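Local coordinates for 14 kDa fatty acid-binding protein (Schistosoma mansoni, PDB 1VYF) that binds long-chain fatty acids such as oleic and arachidonic acid inside a beta-barrel and may take part in their transport, at residues S23-S28 and D78-K83; Q96-P101 and T105-E110. All blocks are in the same frame, centred on the assembly; numbering follows the deposited sequence.

Interaction 1: residues S23-S28 and D78-K83; sequences SKLGVS and DGRNVK. With OLA (oleic acid), chain B.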
loop_
_atom_site.group_PDB
_atom_site.type_symbol
_atom_site.label_atom_id
_atom_site.label_comp_id
_atom_site.label_asym_id
_atom_site.label_seq_id
_atom_site.Cartn_x
_atom_site.Cartn_y
_atom_site.Cartn_z
ATOM N N SER A 23 -14.223 2.031 5.786
ATOM C CA SER A 23 -15.588 1.847 6.215
ATOM C C SER A 23 -16.214 0.778 5.329
ATOM O O SER A 23 -16.852 -0.172 5.822
ATOM C CB SER A 23 -16.348 3.173 6.104
ATOM O OG SER A 23 -17.602 3.047 6.749
ATOM N N LYS A 24 -16.014 0.931 4.025
ATOM C CA LYS A 24 -16.489 -0.027 3.029
ATOM C C LYS A 24 -15.892 -1.431 3.199
ATOM O O LYS A 24 -16.589 -2.428 3.015
ATOM C CB LYS A 24 -16.220 0.514 1.620
ATOM C CG LYS A 24 -16.703 -0.394 0.493
ATOM C CD LYS A 24 -16.796 0.353 -0.822
ATOM C CE LYS A 24 -17.399 -0.522 -1.920
ATOM N NZ LYS A 24 -18.884 -0.516 -1.854
ATOM N N LEU A 25 -14.616 -1.502 3.572
ATOM C CA LEU A 25 -13.911 -2.761 3.820
ATOM C C LEU A 25 -14.335 -3.494 5.086
ATOM O O LEU A 25 -13.881 -4.631 5.329
ATOM C CB LEU A 25 -12.392 -2.514 3.887
ATOM C CG LEU A 25 -11.747 -2.127 2.563
ATOM C CD1 LEU A 25 -10.279 -1.708 2.770
ATOM C CD2 LEU A 25 -11.866 -3.244 1.543
ATOM N N GLY A 26 -15.125 -2.820 5.913
ATOM C CA GLY A 26 -15.649 -3.377 7.143
ATOM C C GLY A 26 -14.698 -3.261 8.321
ATOM O O GLY A 26 -14.875 -3.994 9.313
ATOM N N VAL A 27 -13.679 -2.395 8.218
ATOM C CA VAL A 27 -12.694 -2.231 9.267
ATOM C C VAL A 27 -13.338 -1.697 10.531
ATOM O O VAL A 27 -14.192 -0.813 10.482
ATOM C CB VAL A 27 -11.521 -1.288 8.839
ATOM C CG1 VAL A 27 -10.500 -1.125 9.961
ATOM C CG2 VAL A 27 -10.833 -1.837 7.602
ATOM N N SER A 28 -12.910 -2.208 11.679
ATOM C CA SER A 28 -13.535 -1.863 12.926
ATOM C C SER A 28 -13.411 -0.361 13.159
ATOM O O SER A 28 -12.482 0.290 12.657
ATOM C CB SER A 28 -12.896 -2.625 14.085
ATOM O OG SER A 28 -11.656 -2.050 14.446
ATOM N N ASP A 78 -4.986 -4.416 9.263
ATOM C CA ASP A 78 -6.189 -4.491 10.065
ATOM C C ASP A 78 -6.625 -5.928 10.398
ATOM O O ASP A 78 -7.602 -6.124 11.116
ATOM C CB ASP A 78 -7.324 -3.732 9.379
ATOM C CG ASP A 78 -7.667 -4.285 8.035
ATOM O OD1 ASP A 78 -6.826 -4.234 7.113
ATOM O OD2 ASP A 78 -8.777 -4.801 7.801
ATOM N N GLY A 79 -5.909 -6.910 9.857
ATOM C CA GLY A 79 -6.088 -8.310 10.213
ATOM C C GLY A 79 -6.765 -9.235 9.220
ATOM O O GLY A 79 -7.016 -10.396 9.550
ATOM N N ARG A 80 -7.056 -8.763 8.009
ATOM C CA ARG A 80 -7.735 -9.582 7.022
ATOM C C ARG A 80 -6.713 -10.437 6.252
ATOM O O ARG A 80 -5.673 -9.932 5.815
ATOM C CB ARG A 80 -8.516 -8.706 6.045
ATOM C CG ARG A 80 -9.701 -7.952 6.648
ATOM C CD ARG A 80 -9.781 -6.482 6.180
ATOM N NE ARG A 80 -9.656 -6.504 4.762
ATOM C CZ ARG A 80 -8.906 -5.748 3.986
ATOM N NH1 ARG A 80 -8.141 -4.721 4.401
ATOM N NH2 ARG A 80 -8.944 -6.062 2.701
ATOM N N ASN A 81 -7.005 -11.735 6.115
ATOM C CA ASN A 81 -6.227 -12.611 5.246
ATOM C C ASN A 81 -6.721 -12.465 3.813
ATOM O O ASN A 81 -7.919 -12.608 3.525
ATOM C CB ASN A 81 -6.331 -14.074 5.689
ATOM C CG ASN A 81 -5.707 -14.305 7.042
ATOM O OD1 ASN A 81 -4.509 -14.104 7.232
ATOM N ND2 ASN A 81 -6.527 -14.702 8.002
ATOM N N VAL A 82 -5.791 -12.152 2.930
ATOM C CA VAL A 82 -6.089 -11.808 1.550
ATOM C C VAL A 82 -5.094 -12.505 0.616
ATOM O O VAL A 82 -3.984 -12.881 1.024
ATOM C CB VAL A 82 -6.042 -10.256 1.358
ATOM C CG1 VAL A 82 -6.987 -9.574 2.347
ATOM C CG2 VAL A 82 -4.610 -9.715 1.540
ATOM N N LYS A 83 -5.525 -12.702 -0.623
ATOM C CA LYS A 83 -4.669 -13.143 -1.712
ATOM C C LYS A 83 -4.311 -11.909 -2.505
ATOM O O LYS A 83 -5.217 -11.221 -3.006
ATOM C CB LYS A 83 -5.414 -14.097 -2.668
ATOM C CG LYS A 83 -6.235 -15.218 -2.033
ATOM C CD LYS A 83 -7.055 -15.975 -3.135
ATOM C CE LYS A 83 -8.224 -15.139 -3.749
ATOM N NZ LYS A 83 -7.927 -14.542 -5.130
HETATM C C1 OLA B . -1.343 2.842 1.705
HETATM O O1 OLA B . -0.292 2.297 1.405
HETATM O O2 OLA B . -1.238 4.103 2.096
HETATM C C2 OLA B . -2.743 2.236 1.604
HETATM C C3 OLA B . -2.927 0.725 1.822
HETATM C C4 OLA B . -4.079 0.390 2.809
HETATM C C5 OLA B . -5.233 -0.464 2.266
HETATM C C6 OLA B . -6.531 -0.315 3.072
HETATM C C7 OLA B . -6.652 -1.225 4.287
HETATM C C8 OLA B . -6.073 -0.612 5.559
HETATM C C9 OLA B . -7.088 -0.537 6.676
HETATM C C10 OLA B . -6.839 0.064 7.849
HETATM C C11 OLA B . -5.529 0.746 8.188
HETATM C C12 OLA B . -5.049 0.403 9.601
HETATM C C13 OLA B . -3.916 1.316 10.092
HETATM C C14 OLA B . -2.562 1.083 9.412
HETATM C C15 OLA B . -2.309 2.020 8.224
HETATM C C16 OLA B . -1.210 1.481 7.301
HETATM C C17 OLA B . -1.676 1.310 5.851
HETATM C C18 OLA B . -1.419 2.579 5.076
#
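At the helical lid of the fatty acid-binding protein barrel, Leu25 and Val27, in the link between helices 18-24 and 29-35, meet Asp78 and Arg80 in the turn that leads into strand 81-88. The oleate chain runs beside this contact. Both methyls of Leu25 meet Arg80: CD1 of Leu25 is 4.0 Å from NH1 of Arg80, while CD2 lies over one face of the guanidinium. C7 of the oleate approaches the same group at its edge, 3.8 Å from Arg80 NH1, and is also 4.0 Å from Leu25 CD1, so leucine, arginine and lipid converge on one spot. Val27 crosses Asp78 at about a right angle, with CG1 close to Asp78 CB and CG2 turned to the carboxylate. No hydrogen bond passes between the two segments. A salt bridge lies within 78-83, where Arg80 NH1 donates to Asp78 OD1 over 3.1 Å; this oxygen accepts through its syn lone pair and is tilted 20° from the guanidinium plane of Arg80. Bends at chi2 and chi3 fold the arginine back over its own turn to make this bridge. Outside the segments, Asp78 OD1 also bonds Thr76 OG1, and Arg80 NH2 is paired with Asp100. Gly26, at positive phi, closes the first helix in a Schellman motif, and Ser28 caps the second through a bond to Thr31 N. With OD1 of Asp78 only 3.7 Å from oleate C9, an ion pair borders the acyl chain; mutual pairing probably offsets much of its charge, and van der Waals contact of methyl groups with the charged side chains joins lid to turn.

Interaction 2: residues Q96-P101 and T105-E110; sequences QTQVDP and TVIVRE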
loop_
_atom_site.group_PDB
_atom_site.type_symbol
_atom_site.label_atom_id
_atom_site.label_comp_id
_atom_site.label_asym_id
_atom_site.label_seq_id
_atom_site.Cartn_x
_atom_site.Cartn_y
_atom_site.Cartn_z
ATOM N N GLN A 96 -1.299 -3.221 -6.875
ATOM C CA GLN A 96 -1.514 -4.328 -5.964
ATOM C C GLN A 96 -2.996 -4.593 -5.822
ATOM O O GLN A 96 -3.789 -3.694 -5.516
ATOM C CB GLN A 96 -0.915 -4.025 -4.589
ATOM C CG GLN A 96 -1.124 -5.118 -3.556
ATOM C CD GLN A 96 -0.480 -4.838 -2.260
ATOM O OE1 GLN A 96 -0.035 -3.720 -2.015
ATOM N NE2 GLN A 96 -0.385 -5.868 -1.411
ATOM N N THR A 97 -3.377 -5.850 -6.033
ATOM C CA THR A 97 -4.744 -6.261 -5.881
ATOM C C THR A 97 -4.800 -7.165 -4.651
ATOM O O THR A 97 -4.004 -8.090 -4.528
ATOM C CB THR A 97 -5.223 -6.954 -7.200
ATOM O OG1 THR A 97 -5.190 -5.997 -8.279
ATOM C CG2 THR A 97 -6.635 -7.319 -7.130
ATOM N N GLN A 98 -5.690 -6.861 -3.725
ATOM C CA GLN A 98 -5.884 -7.637 -2.509
ATOM C C GLN A 98 -7.306 -8.167 -2.503
ATOM O O GLN A 98 -8.258 -7.403 -2.472
ATOM C CB GLN A 98 -5.668 -6.780 -1.263
ATOM C CG GLN A 98 -4.253 -6.301 -1.105
ATOM C CD GLN A 98 -4.013 -5.510 0.199
ATOM O OE1 GLN A 98 -4.808 -4.669 0.573
ATOM N NE2 GLN A 98 -2.902 -5.793 0.867
ATOM N N VAL A 99 -7.456 -9.481 -2.512
ATOM C CA VAL A 99 -8.781 -10.089 -2.567
ATOM C C VAL A 99 -9.079 -10.752 -1.227
ATOM O O VAL A 99 -8.453 -11.755 -0.884
ATOM C CB VAL A 99 -8.896 -11.099 -3.739
ATOM C CG1 VAL A 99 -10.298 -11.707 -3.798
ATOM C CG2 VAL A 99 -8.574 -10.433 -5.059
ATOM N N ASP A 100 -9.979 -10.130 -0.453
ATOM C CA ASP A 100 -10.679 -10.797 0.648
ATOM C C ASP A 100 -12.061 -11.345 0.170
ATOM O O ASP A 100 -12.467 -11.120 -0.975
ATOM C CB ASP A 100 -10.708 -9.915 1.937
ATOM C CG ASP A 100 -11.771 -8.810 1.937
ATOM O OD1 ASP A 100 -11.408 -7.586 1.981
ATOM O OD2 ASP A 100 -12.991 -9.057 2.017
ATOM N N PRO A 101 -12.736 -12.147 0.991
ATOM C CA PRO A 101 -14.000 -12.779 0.562
ATOM C C PRO A 101 -15.160 -11.806 0.390
ATOM O O PRO A 101 -16.072 -12.086 -0.401
ATOM C CB PRO A 101 -14.295 -13.761 1.701
ATOM C CG PRO A 101 -13.000 -13.966 2.361
ATOM C CD PRO A 101 -12.344 -12.598 2.339
ATOM N N THR A 105 -9.554 -4.912 -3.080
ATOM C CA THR A 105 -8.874 -3.600 -2.982
ATOM C C THR A 105 -7.790 -3.516 -4.041
ATOM O O THR A 105 -6.959 -4.404 -4.142
ATOM C CB THR A 105 -8.237 -3.442 -1.614
ATOM O OG1 THR A 105 -9.209 -3.674 -0.593
ATOM C CG2 THR A 105 -7.704 -1.956 -1.411
ATOM N N VAL A 106 -7.812 -2.455 -4.841
ATOM C CA VAL A 106 -6.788 -2.211 -5.826
ATOM C C VAL A 106 -5.966 -1.010 -5.325
ATOM O O VAL A 106 -6.533 0.049 -4.994
ATOM C CB VAL A 106 -7.340 -1.948 -7.185
ATOM C CG1 VAL A 106 -6.232 -1.744 -8.164
ATOM C CG2 VAL A 106 -8.242 -3.117 -7.628
ATOM N N ILE A 107 -4.663 -1.217 -5.193
ATOM C CA ILE A 107 -3.745 -0.150 -4.715
ATOM C C ILE A 107 -2.701 0.157 -5.770
ATOM O O ILE A 107 -1.805 -0.643 -6.062
ATOM C CB ILE A 107 -3.069 -0.556 -3.388
ATOM C CG1 ILE A 107 -4.100 -1.045 -2.380
ATOM C CG2 ILE A 107 -2.270 0.648 -2.823
ATOM C CD1 ILE A 107 -3.547 -1.979 -1.348
ATOM N N VAL A 108 -2.809 1.320 -6.383
ATOM C CA VAL A 108 -1.867 1.757 -7.382
ATOM C C VAL A 108 -0.876 2.697 -6.656
ATOM O O VAL A 108 -1.282 3.527 -5.854
ATOM C CB VAL A 108 -2.603 2.461 -8.569
ATOM C CG1 VAL A 108 -1.657 2.891 -9.634
ATOM C CG2 VAL A 108 -3.701 1.576 -9.143
ATOM N N ARG A 109 0.414 2.489 -6.889
ATOM C CA ARG A 109 1.489 3.311 -6.361
ATOM C C ARG A 109 2.297 3.821 -7.525
ATOM O O ARG A 109 2.811 3.039 -8.345
ATOM C CB ARG A 109 2.381 2.503 -5.446
ATOM C CG ARG A 109 1.649 1.900 -4.249
ATOM C CD ARG A 109 2.539 1.259 -3.245
ATOM N NE ARG A 109 1.873 1.004 -1.985
ATOM C CZ ARG A 109 1.178 -0.076 -1.670
ATOM N NH1 ARG A 109 1.036 -1.069 -2.525
ATOM N NH2 ARG A 109 0.633 -0.160 -0.469
ATOM N N GLU A 110 2.398 5.131 -7.634
ATOM C CA GLU A 110 3.102 5.717 -8.744
ATOM C C GLU A 110 4.061 6.764 -8.216
ATOM O O GLU A 110 3.644 7.592 -7.449
ATOM C CB GLU A 110 2.088 6.350 -9.690
ATOM C CG GLU A 110 2.701 7.089 -10.875
ATOM C CD GLU A 110 1.774 7.224 -12.068
ATOM O OE1 GLU A 110 0.547 7.057 -11.915
ATOM O OE2 GLU A 110 2.286 7.468 -13.182
HETATM O O HOH W 1 -0.646 -2.493 0.981
HETATM O O HOH W 2 -7.417 -4.078 1.571
HETATM O O HOH W 3 -9.549 -6.393 -0.111
#
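Residues 96-99 and 105-110 pair as the two arms of an antiparallel beta hairpin, their short axes 4.7 Å apart. Four backbone hydrogen bonds hold them: Gln96 and Ile107 exchange one pair, with Ile107 N to Gln96 O at 2.6 Å, and Gln98 and Thr105 exchange the other. Between these lies the non-hydrogen-bonded pair Thr97-Val106, where the CA of Val106 makes a CH...O contact with Gln96 O.

Among the side chains, the direct hydrogen bond runs from Arg109 NH1 to Gln96 OE1, 2.9 Å long and nearly in both the guanidinium and carbonyl planes, although the two flat groups are turned 45° apart. Gln96 gets there fully extended, with CG anti to the backbone N (chi1 179°). Water 1 joins Gln96 OE1 to Arg109 NH2, which also bonds the oleate carboxylate, consistent with Gln96 holding this ligand-binding arginine in place.

Ile107 packs by van der Waals contact: across the strands its CD1 meets Gln98 OE1 at 3.5 Å, and within its own strand its CG2 lies 3.6 Å above the Arg109 guanidinium plane, offset toward the rim.

Two further waters extend the polar network: water 2 links Gln98 OE1 to Thr105 OG1, and water 3 lies among Thr105 OG1, Gln98 O and Asp100 OD1. Gln98 NE2 is hydrogen-bonded to Glu74 OE1. Within the barrel wall the hairpin is flanked by strand 81-88 beside residues 96-99 and by strand 115-122 beside residues 105-110.

How the interactions relate
Interaction 2 is a buried part of the barrel wall, joining strands adjacent in the sheet; interaction 1 is partly buried and brings the helical lid against a turn between strands. Accordingly, backbone bonds, a glutamine-arginine bond and waters hold interaction 2, whereas interaction 1 has no hydrogen bond across it and relies on van der Waals contact of methyls with charged side chains. They meet directly. Arg80 of interaction 1 forms a salt bridge with Asp100 of interaction 2, Leu25 CD2 packs on Thr105 OG1, and strand 81-88 pairs with 93-99. Both reach the same oleate, interaction 1 along its hydrocarbon chain and interaction 2 at its carboxylate, through Arg109.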